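Local atomic coordinates of nicotinate phosphoribosyltransferase (Porphyromonas gingivalis, PDB entry 2IM5), a protein that probably catalyses ATP-assisted transfer of the phosphoribosyl group of phosphoribosyl pyrophosphate to nicotinate, giving nicotinate mononucleotide for NAD synthesis. Residues Ala22-Arg27 against Trp236-Asp241; Ala221-Lys226 against Cys354-Lys359; Trp362-Lys367 against Thr376-Glu381. All blocks are in the same frame, centred on the assembly; numbering follows the deposited sequence.

From the N terminus, helix 12-24 ends in contact 1, which waits more than two hundred residues for its partner, the C-terminal end of helix 228-240. Before that loop closes, helix 213-223 opens contact 2, and its partner at the end of strand 347-355 arrives only after contact 1 is complete, so contacts 1 and 2 cross along the chain. They also touch in space, F25 lying against Y223 and M356. Contact 3 follows in series as a short local loop from strand 363-364 to helix 379-389. It adjoins contact 2 through neighbouring strands of the antiparallel sheet and through Y225 and E381.

Contact 1: residues Ala22-Arg27 against Trp236-Asp241; sequences AKLFPR and WINVYD
K23 reaches across from the last turn of helix 12-24 to the C-terminal turn of helix 228-240 and meets N238 there. Its CG stands anti to the backbone N (chi1 178°) and the rest of the chain is fully extended, which carries the ammonium group to the other helix. NZ of K23 lies 2.8 Å from OD1 of N238, a hydrogen bond in which the donor sits above the amide plane. A weak second bond joins the same NZ to the backbone O of N238 at 3.2 Å. Water 1 accepts from NZ of K23 and donates to O of V239. A lysine suits this place: the end of a helix presents carbonyl groups, and a long cation can reach one weakly and another through water while probably easing the negative end of the helix dipole. The carboxylate of D241 is near but not in contact, with OD1 5.9 Å from NZ of K23.

One residue on, L24 supplies the apolar half. Its CD1 packs on CG2 of V239 at 3.6 Å, the two side chains meeting at a slant, while CD2 of L24 lies 3.6 Å from OD1 of N238. One methyl thus meets V239 and the other comes beside the amide oxygen of N238. With F25 the chain leaves the helix.

Around this junction, V239 also packs on Y19 and A20 of helix 12-24, and Y240 gives its OH to the backbone O of T16 in the same helix. F25 turns instead to F218 of helix 213-223, in an edge-to-face pair, and to M356 just beyond strand 347-355.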
loop_
_atom_site.group_PDB
_atom_site.type_symbol
_atom_site.label_atom_id
_atom_site.label_comp_id
_atom_site.label_asym_id
_atom_site.label_seq_id
_atom_site.Cartn_x
_atom_site.Cartn_y
_atom_site.Cartn_z
ATOM N N ALA A 22 1.683 -17.070 -0.366
ATOM C CA ALA A 22 2.483 -18.242 -0.030
ATOM C C ALA A 22 1.631 -19.401 0.483
ATOM O O ALA A 22 1.941 -20.571 0.237
ATOM C CB ALA A 22 3.535 -17.870 1.002
ATOM N N LYS A 23 0.556 -19.080 1.194
ATOM C CA LYS A 23 -0.307 -20.121 1.727
ATOM C C LYS A 23 -1.297 -20.660 0.714
ATOM O O LYS A 23 -1.369 -21.867 0.486
ATOM C CB LYS A 23 -1.105 -19.616 2.930
ATOM C CG LYS A 23 -2.065 -20.682 3.469
ATOM C CD LYS A 23 -3.002 -20.173 4.542
ATOM C CE LYS A 23 -3.833 -21.334 5.102
ATOM N NZ LYS A 23 -4.869 -20.882 6.068
ATOM N N LEU A 24 -2.058 -19.757 0.101
ATOM C CA LEU A 24 -3.088 -20.157 -0.844
ATOM C C LEU A 24 -2.728 -20.236 -2.321
ATOM O O LEU A 24 -3.350 -21.007 -3.053
ATOM C CB LEU A 24 -4.309 -19.250 -0.676
ATOM C CG LEU A 24 -4.957 -19.212 0.718
ATOM C CD1 LEU A 24 -6.087 -18.159 0.707
ATOM C CD2 LEU A 24 -5.526 -20.604 1.081
ATOM N N PHE A 25 -1.737 -19.467 -2.766
ATOM C CA PHE A 25 -1.350 -19.471 -4.181
ATOM C C PHE A 25 0.165 -19.556 -4.381
ATOM O O PHE A 25 0.750 -18.751 -5.112
ATOM C CB PHE A 25 -1.875 -18.196 -4.844
ATOM C CG PHE A 25 -3.338 -17.968 -4.623
ATOM C CD1 PHE A 25 -4.285 -18.772 -5.255
ATOM C CD2 PHE A 25 -3.773 -16.987 -3.740
ATOM C CE1 PHE A 25 -5.657 -18.605 -4.999
ATOM C CE2 PHE A 25 -5.137 -16.809 -3.478
ATOM C CZ PHE A 25 -6.081 -17.622 -4.108
ATOM N N PRO A 26 0.817 -20.548 -3.757
ATOM C CA PRO A 26 2.267 -20.714 -3.870
ATOM C C PRO A 26 2.808 -21.009 -5.274
ATOM O O PRO A 26 4.015 -20.940 -5.497
ATOM C CB PRO A 26 2.557 -21.838 -2.874
ATOM C CG PRO A 26 1.350 -22.719 -3.016
ATOM C CD PRO A 26 0.215 -21.680 -3.023
ATOM N N ARG A 27 1.926 -21.333 -6.214
ATOM C CA ARG A 27 2.355 -21.628 -7.578
ATOM C C ARG A 27 2.072 -20.472 -8.532
ATOM O O ARG A 27 2.465 -20.507 -9.695
ATOM C CB ARG A 27 1.650 -22.879 -8.108
ATOM C CG ARG A 27 1.969 -24.160 -7.361
ATOM C CD ARG A 27 1.318 -25.348 -8.056
ATOM N NE ARG A 27 1.932 -26.609 -7.648
ATOM C CZ ARG A 27 1.635 -27.257 -6.530
ATOM N NH1 ARG A 27 0.721 -26.764 -5.706
ATOM N NH2 ARG A 27 2.264 -28.387 -6.227
ATOM N N TRP A 236 -8.967 -14.046 2.490
ATOM C CA TRP A 236 -8.258 -13.269 3.501
ATOM C C TRP A 236 -8.617 -13.796 4.896
ATOM O O TRP A 236 -7.766 -13.876 5.793
ATOM C CB TRP A 236 -8.626 -11.789 3.380
ATOM C CG TRP A 236 -7.753 -10.877 4.194
ATOM C CD1 TRP A 236 -8.073 -10.276 5.371
ATOM C CD2 TRP A 236 -6.422 -10.446 3.873
ATOM N NE1 TRP A 236 -7.028 -9.493 5.809
ATOM C CE2 TRP A 236 -6.002 -9.577 4.906
ATOM C CE3 TRP A 236 -5.544 -10.708 2.811
ATOM C CZ2 TRP A 236 -4.746 -8.968 4.911
ATOM C CZ3 TRP A 236 -4.290 -10.099 2.814
ATOM C CH2 TRP A 236 -3.903 -9.238 3.856
ATOM N N ILE A 237 -9.882 -14.153 5.073
ATOM C CA ILE A 237 -10.351 -14.688 6.344
ATOM C C ILE A 237 -9.722 -16.059 6.585
ATOM O O ILE A 237 -9.349 -16.399 7.715
ATOM C CB ILE A 237 -11.885 -14.821 6.348
ATOM C CG1 ILE A 237 -12.515 -13.426 6.308
ATOM C CG2 ILE A 237 -12.347 -15.602 7.580
ATOM C CD1 ILE A 237 -13.988 -13.438 5.965
ATOM N N ASN A 238 -9.600 -16.850 5.523
ATOM C CA ASN A 238 -8.980 -18.167 5.657
ATOM C C ASN A 238 -7.550 -18.003 6.146
ATOM O O ASN A 238 -7.071 -18.773 6.975
ATOM C CB ASN A 238 -8.975 -18.898 4.312
ATOM C CG ASN A 238 -8.176 -20.203 4.350
ATOM O OD1 ASN A 238 -6.938 -20.201 4.350
ATOM N ND2 ASN A 238 -8.888 -21.325 4.393
ATOM N N VAL A 239 -6.869 -16.984 5.641
ATOM C CA VAL A 239 -5.491 -16.757 6.027
ATOM C C VAL A 239 -5.320 -16.145 7.417
ATOM O O VAL A 239 -4.501 -16.615 8.205
ATOM C CB VAL A 239 -4.775 -15.845 4.991
ATOM C CG1 VAL A 239 -3.340 -15.556 5.430
ATOM C CG2 VAL A 239 -4.793 -16.507 3.609
ATOM N N TYR A 240 -6.103 -15.117 7.731
ATOM C CA TYR A 240 -5.931 -14.425 9.001
ATOM C C TYR A 240 -6.991 -14.591 10.072
ATOM O O TYR A 240 -6.904 -13.967 11.125
ATOM C CB TYR A 240 -5.672 -12.938 8.715
ATOM C CG TYR A 240 -4.346 -12.735 8.007
ATOM C CD1 TYR A 240 -3.147 -13.040 8.645
ATOM C CD2 TYR A 240 -4.292 -12.308 6.679
ATOM C CE1 TYR A 240 -1.934 -12.932 7.984
ATOM C CE2 TYR A 240 -3.077 -12.198 6.010
ATOM C CZ TYR A 240 -1.905 -12.513 6.673
ATOM O OH TYR A 240 -0.694 -12.411 6.040
ATOM N N ASP A 241 -7.981 -15.436 9.800
ATOM C CA ASP A 241 -9.049 -15.741 10.750
ATOM C C ASP A 241 -9.677 -14.552 11.458
ATOM O O ASP A 241 -9.949 -14.628 12.651
ATOM C CB ASP A 241 -8.532 -16.705 11.818
ATOM C CG ASP A 241 -7.686 -17.822 11.237
ATOM O OD1 ASP A 241 -8.168 -18.522 10.314
ATOM O OD2 ASP A 241 -6.538 -18.006 11.711
HETATM O O HOH W 1 -3.603 -19.278 8.030
#

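Contact 2: residues Ala221-Lys226 against Cys354-Lys359; sequences AIYGYK and CKMTAK
Helix-on-sheet packing brings the last turn of helix 213-223 against the end of strand 347-355, a member of the five-stranded antiparallel sheet, and against the turn that follows. The contact is apolar. A221 directs its CB at the thiol of C354, 3.6 Å from SG; a methyl is small enough to let helix and strand come close, and the compact sulfur fits the buried side. I222 is the main wedge. Its CD1 lies 4.1 Å from SG of C354 and 3.9 Å from the backbone N of M356, so this branch rests on the chain where the strand ends, while CG2 turns to the methionine.

G224, with positive phi (98°), ends the helix just beyond. H363 of the adjoining strand touches A221 and I222, while F25 lies at the opposite end, against Y223.

The flexible thioether of M356 suits a place where it must meet an aliphatic branch and a phenol together. CG leaves anti to the backbone N (chi1 -169°), and bends at the next two torsions fold the thioether across I222 at roughly a right angle. Its terminal methyl CE thereby sits 3.5 Å from CG2 of I222 and 3.5 Å from the phenolic OH of Y223.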
loop_
_atom_site.group_PDB
_atom_site.type_symbol
_atom_site.label_atom_id
_atom_site.label_comp_id
_atom_site.label_asym_id
_atom_site.label_seq_id
_atom_site.Cartn_x
_atom_site.Cartn_y
_atom_site.Cartn_z
ATOM N N ALA A 221 -8.608 -11.360 -11.747
ATOM C CA ALA A 221 -7.991 -11.935 -12.934
ATOM C C ALA A 221 -8.166 -13.445 -13.002
ATOM O O ALA A 221 -8.391 -13.996 -14.075
ATOM C CB ALA A 221 -6.508 -11.587 -12.965
ATOM N N ILE A 222 -8.065 -14.109 -11.853
ATOM C CA ILE A 222 -8.201 -15.561 -11.794
ATOM C C ILE A 222 -9.648 -16.059 -11.708
ATOM O O ILE A 222 -10.037 -16.954 -12.452
ATOM C CB ILE A 222 -7.417 -16.139 -10.580
ATOM C CG1 ILE A 222 -5.954 -15.714 -10.650
ATOM C CG2 ILE A 222 -7.528 -17.650 -10.555
ATOM C CD1 ILE A 222 -5.247 -16.098 -11.949
ATOM N N TYR A 223 -10.434 -15.483 -10.800
ATOM C CA TYR A 223 -11.820 -15.908 -10.597
ATOM C C TYR A 223 -12.898 -15.113 -11.329
ATOM O O TYR A 223 -14.061 -15.496 -11.311
ATOM C CB TYR A 223 -12.137 -15.903 -9.106
ATOM C CG TYR A 223 -11.266 -16.833 -8.315
ATOM C CD1 TYR A 223 -11.403 -18.214 -8.433
ATOM C CD2 TYR A 223 -10.280 -16.339 -7.468
ATOM C CE1 TYR A 223 -10.573 -19.081 -7.727
ATOM C CE2 TYR A 223 -9.445 -17.196 -6.757
ATOM C CZ TYR A 223 -9.596 -18.564 -6.894
ATOM O OH TYR A 223 -8.767 -19.416 -6.207
ATOM N N GLY A 224 -12.527 -14.015 -11.971
ATOM C CA GLY A 224 -13.520 -13.221 -12.666
ATOM C C GLY A 224 -13.968 -12.055 -11.808
ATOM O O GLY A 224 -13.795 -12.070 -10.580
ATOM N N TYR A 225 -14.569 -11.056 -12.450
ATOM C CA TYR A 225 -15.020 -9.851 -11.761
ATOM C C TYR A 225 -16.231 -9.988 -10.838
ATOM O O TYR A 225 -16.281 -9.358 -9.786
ATOM C CB TYR A 225 -15.269 -8.753 -12.795
ATOM C CG TYR A 225 -14.031 -8.478 -13.610
ATOM C CD1 TYR A 225 -12.911 -7.883 -13.026
ATOM C CD2 TYR A 225 -13.947 -8.877 -14.943
ATOM C CE1 TYR A 225 -11.744 -7.693 -13.742
ATOM C CE2 TYR A 225 -12.779 -8.695 -15.676
ATOM C CZ TYR A 225 -11.683 -8.102 -15.070
ATOM O OH TYR A 225 -10.520 -7.912 -15.774
ATOM N N LYS A 226 -17.206 -10.803 -11.215
ATOM C CA LYS A 226 -18.384 -10.949 -10.371
ATOM C C LYS A 226 -18.070 -11.420 -8.951
ATOM O O LYS A 226 -18.599 -10.875 -7.990
ATOM C CB LYS A 226 -19.402 -11.882 -11.032
ATOM C CG LYS A 226 -20.115 -11.242 -12.223
ATOM C CD LYS A 226 -21.121 -12.189 -12.870
ATOM C CE LYS A 226 -21.911 -11.467 -13.955
ATOM N NZ LYS A 226 -22.889 -12.346 -14.629
ATOM N N CYS A 354 -1.115 -11.915 -14.162
ATOM C CA CYS A 354 -0.801 -13.052 -13.319
ATOM C C CYS A 354 -1.362 -14.343 -13.898
ATOM O O CYS A 354 -2.099 -14.335 -14.886
ATOM C CB CYS A 354 -1.403 -12.837 -11.929
ATOM S SG CYS A 354 -3.193 -12.575 -11.957
ATOM N N LYS A 355 -0.999 -15.447 -13.266
ATOM C CA LYS A 355 -1.472 -16.767 -13.655
ATOM C C LYS A 355 -1.491 -17.620 -12.391
ATOM O O LYS A 355 -0.748 -17.348 -11.448
ATOM C CB LYS A 355 -0.556 -17.379 -14.716
ATOM C CG LYS A 355 0.899 -17.426 -14.334
ATOM C CD LYS A 355 1.709 -18.239 -15.336
ATOM C CE LYS A 355 1.640 -17.671 -16.732
ATOM N NZ LYS A 355 2.438 -18.501 -17.685
ATOM N N MET A 356 -2.349 -18.640 -12.367
ATOM C CA MET A 356 -2.488 -19.515 -11.208
ATOM C C MET A 356 -1.296 -20.459 -11.017
ATOM O O MET A 356 -0.896 -20.759 -9.893
ATOM C CB MET A 356 -3.775 -20.339 -11.332
ATOM C CG MET A 356 -4.138 -21.075 -10.057
ATOM S SD MET A 356 -4.568 -19.927 -8.720
ATOM C CE MET A 356 -6.300 -20.297 -8.566
ATOM N N THR A 357 -0.737 -20.933 -12.121
ATOM C CA THR A 357 0.405 -21.843 -12.078
ATOM C C THR A 357 1.241 -21.563 -13.314
ATOM O O THR A 357 0.830 -20.805 -14.189
ATOM C CB THR A 357 -0.029 -23.337 -12.129
ATOM O OG1 THR A 357 -0.609 -23.615 -13.407
ATOM C CG2 THR A 357 -1.060 -23.648 -11.057
ATOM N N ALA A 358 2.411 -22.182 -13.387
ATOM C CA ALA A 358 3.304 -21.999 -14.525
ATOM C C ALA A 358 2.651 -22.334 -15.865
ATOM O O ALA A 358 2.904 -21.666 -16.866
ATOM C CB ALA A 358 4.567 -22.846 -14.336
ATOM N N LYS A 359 1.805 -23.356 -15.877
ATOM C CA LYS A 359 1.133 -23.791 -17.099
ATOM C C LYS A 359 -0.132 -23.015 -17.481
ATOM O O LYS A 359 -0.650 -23.192 -18.579
ATOM C CB LYS A 359 0.805 -25.291 -16.999
ATOM C CG LYS A 359 2.023 -26.201 -17.119
ATOM C CD LYS A 359 3.061 -25.903 -16.034
ATOM C CE LYS A 359 4.356 -26.682 -16.247
ATOM N NZ LYS A 359 5.376 -26.380 -15.190
#

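Contact 3: residues Trp362-Lys367 against Thr376-Glu381; sequences WHYCVK and TGEPEE
T376 pairs with K367 as a single antiparallel bridge of the hydrogen-bonded kind. N of T376 donates to O of K367 at 3.0 Å, and N of K367 returns a bond to O of T376 at 3.1 Å. The threonine's OG1 also lies against CB of K367, 3.3 Å away. G377, without a side chain, can pass close to C365 O and V366 CG1, and its positive phi (120°) also suits glycine. E378, the N-cap residue of helix 379-389, lays its aliphatic part on a face of the Y364 ring: CB is 4.1 Å from the ring centroid, a CH-pi contact, and CG lies 3.8 Å from CD2 of Y364. Its backbone N reaches O of C365 through water 3.

E381, in the first turn of the helix, has CG anti to its backbone N (chi1 -166°), bringing CG within 3.4 Å of CG1 of V366, whose compact branch fits between the helix and the extended chain after strand 363-364. CG of E381 also lies 3.9 Å from CB of Y364.

Both glutamates thus serve as apolar spacers through their methylenes. The carboxylate oxygens of E381 find their polar partners beyond that layer: OE2 probably hydrogen-bonds the hydroxyl of Y225, at an unusually short distance, while OE1 accepts from water 2, which in turn accepts from N of Y364. These polar links probably help fix the rotation of the carboxylate.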
loop_
_atom_site.group_PDB
_atom_site.type_symbol
_atom_site.label_atom_id
_atom_site.label_comp_id
_atom_site.label_asym_id
_atom_site.label_seq_id
_atom_site.Cartn_x
_atom_site.Cartn_y
_atom_site.Cartn_z
ATOM N N TRP A 362 -1.629 -16.223 -19.081
ATOM C CA TRP A 362 -1.523 -14.959 -18.370
ATOM C C TRP A 362 -2.886 -14.281 -18.393
ATOM O O TRP A 362 -3.609 -14.372 -19.382
ATOM C CB TRP A 362 -0.503 -14.032 -19.036
ATOM C CG TRP A 362 0.914 -14.361 -18.723
ATOM C CD1 TRP A 362 1.835 -14.919 -19.569
ATOM C CD2 TRP A 362 1.591 -14.140 -17.478
ATOM N NE1 TRP A 362 3.041 -15.054 -18.927
ATOM C CE2 TRP A 362 2.921 -14.584 -17.643
ATOM C CE3 TRP A 362 1.203 -13.609 -16.244
ATOM C CZ2 TRP A 362 3.868 -14.512 -16.616
ATOM C CZ3 TRP A 362 2.143 -13.536 -15.221
ATOM C CH2 TRP A 362 3.460 -13.986 -15.414
ATOM N N HIS A 363 -3.230 -13.614 -17.297
ATOM C CA HIS A 363 -4.493 -12.897 -17.185
ATOM C C HIS A 363 -4.160 -11.479 -16.735
ATOM O O HIS A 363 -3.460 -11.285 -15.740
ATOM C CB HIS A 363 -5.398 -13.572 -16.148
ATOM C CG HIS A 363 -5.720 -14.998 -16.468
ATOM N ND1 HIS A 363 -6.600 -15.357 -17.467
ATOM C CD2 HIS A 363 -5.247 -16.155 -15.948
ATOM C CE1 HIS A 363 -6.654 -16.675 -17.551
ATOM N NE2 HIS A 363 -5.842 -17.183 -16.640
ATOM N N TYR A 364 -4.646 -10.489 -17.475
ATOM C CA TYR A 364 -4.399 -9.093 -17.132
ATOM C C TYR A 364 -5.209 -8.662 -15.923
ATOM O O TYR A 364 -6.339 -9.109 -15.739
ATOM C CB TYR A 364 -4.749 -8.173 -18.299
ATOM C CG TYR A 364 -3.775 -8.257 -19.440
ATOM C CD1 TYR A 364 -2.410 -8.060 -19.222
ATOM C CD2 TYR A 364 -4.208 -8.535 -20.738
ATOM C CE1 TYR A 364 -1.491 -8.137 -20.267
ATOM C CE2 TYR A 364 -3.297 -8.612 -21.798
ATOM C CZ TYR A 364 -1.940 -8.414 -21.551
ATOM O OH TYR A 364 -1.030 -8.501 -22.585
ATOM N N CYS A 365 -4.614 -7.790 -15.110
ATOM C CA CYS A 365 -5.272 -7.261 -13.922
ATOM C C CYS A 365 -5.671 -5.817 -14.187
ATOM O O CYS A 365 -4.958 -5.084 -14.870
ATOM C CB CYS A 365 -4.328 -7.295 -12.713
ATOM S SG CYS A 365 -3.757 -8.942 -12.209
ATOM N N VAL A 366 -6.813 -5.403 -13.657
ATOM C CA VAL A 366 -7.254 -4.035 -13.838
ATOM C C VAL A 366 -7.749 -3.477 -12.516
ATOM O O VAL A 366 -7.990 -4.218 -11.563
ATOM C CB VAL A 366 -8.391 -3.920 -14.887
ATOM C CG1 VAL A 366 -7.951 -4.520 -16.206
ATOM C CG2 VAL A 366 -9.636 -4.608 -14.388
ATOM N N LYS A 367 -7.881 -2.159 -12.469
ATOM C CA LYS A 367 -8.369 -1.458 -11.288
ATOM C C LYS A 367 -9.213 -0.306 -11.805
ATOM O O LYS A 367 -8.787 0.413 -12.704
ATOM C CB LYS A 367 -7.204 -0.917 -10.460
ATOM C CG LYS A 367 -7.662 -0.093 -9.272
ATOM C CD LYS A 367 -6.490 0.532 -8.555
ATOM C CE LYS A 367 -6.966 1.611 -7.597
ATOM N NZ LYS A 367 -5.809 2.333 -6.994
ATOM N N THR A 376 -6.844 1.779 -14.537
ATOM C CA THR A 376 -5.498 1.313 -14.832
ATOM C C THR A 376 -5.531 -0.126 -15.321
ATOM O O THR A 376 -6.338 -0.926 -14.853
ATOM C CB THR A 376 -4.582 1.391 -13.597
ATOM O OG1 THR A 376 -5.117 0.581 -12.548
ATOM C CG2 THR A 376 -4.467 2.825 -13.110
ATOM N N GLY A 377 -4.651 -0.441 -16.269
ATOM C CA GLY A 377 -4.585 -1.781 -16.813
ATOM C C GLY A 377 -4.849 -1.821 -18.305
ATOM O O GLY A 377 -5.218 -0.815 -18.913
ATOM N N GLU A 378 -4.650 -2.993 -18.893
ATOM C CA GLU A 378 -4.872 -3.196 -20.312
ATOM C C GLU A 378 -6.281 -2.714 -20.676
ATOM O O GLU A 378 -7.275 -3.183 -20.115
ATOM C CB GLU A 378 -4.708 -4.683 -20.636
ATOM C CG GLU A 378 -4.790 -5.029 -22.111
ATOM C CD GLU A 378 -3.808 -4.228 -22.947
ATOM O OE1 GLU A 378 -2.634 -4.094 -22.528
ATOM O OE2 GLU A 378 -4.213 -3.739 -24.026
ATOM N N PRO A 379 -6.380 -1.753 -21.611
ATOM C CA PRO A 379 -7.645 -1.174 -22.083
ATOM C C PRO A 379 -8.715 -2.209 -22.430
ATOM O O PRO A 379 -9.868 -2.067 -22.034
ATOM C CB PRO A 379 -7.213 -0.366 -23.300
ATOM C CG PRO A 379 -5.864 0.119 -22.898
ATOM C CD PRO A 379 -5.236 -1.126 -22.299
ATOM N N GLU A 380 -8.330 -3.237 -23.178
ATOM C CA GLU A 380 -9.257 -4.292 -23.566
ATOM C C GLU A 380 -9.849 -4.947 -22.312
ATOM O O GLU A 380 -11.051 -5.205 -22.243
ATOM C CB GLU A 380 -8.519 -5.348 -24.399
ATOM C CG GLU A 380 -9.409 -6.423 -25.026
ATOM C CD GLU A 380 -10.157 -5.932 -26.265
ATOM O OE1 GLU A 380 -10.814 -6.774 -26.933
ATOM O OE2 GLU A 380 -10.086 -4.712 -26.569
ATOM N N GLU A 381 -8.996 -5.203 -21.320
ATOM C CA GLU A 381 -9.426 -5.845 -20.085
ATOM C C GLU A 381 -10.322 -4.929 -19.261
ATOM O O GLU A 381 -11.273 -5.384 -18.629
ATOM C CB GLU A 381 -8.210 -6.273 -19.264
ATOM C CG GLU A 381 -8.525 -7.235 -18.121
ATOM C CD GLU A 381 -9.182 -8.522 -18.593
ATOM O OE1 GLU A 381 -8.753 -9.062 -19.632
ATOM O OE2 GLU A 381 -10.121 -9.004 -17.921
HETATM O O HOH W 2 -6.352 -11.024 -19.585
HETATM O O HOH W 3 -3.398 -4.966 -17.118
#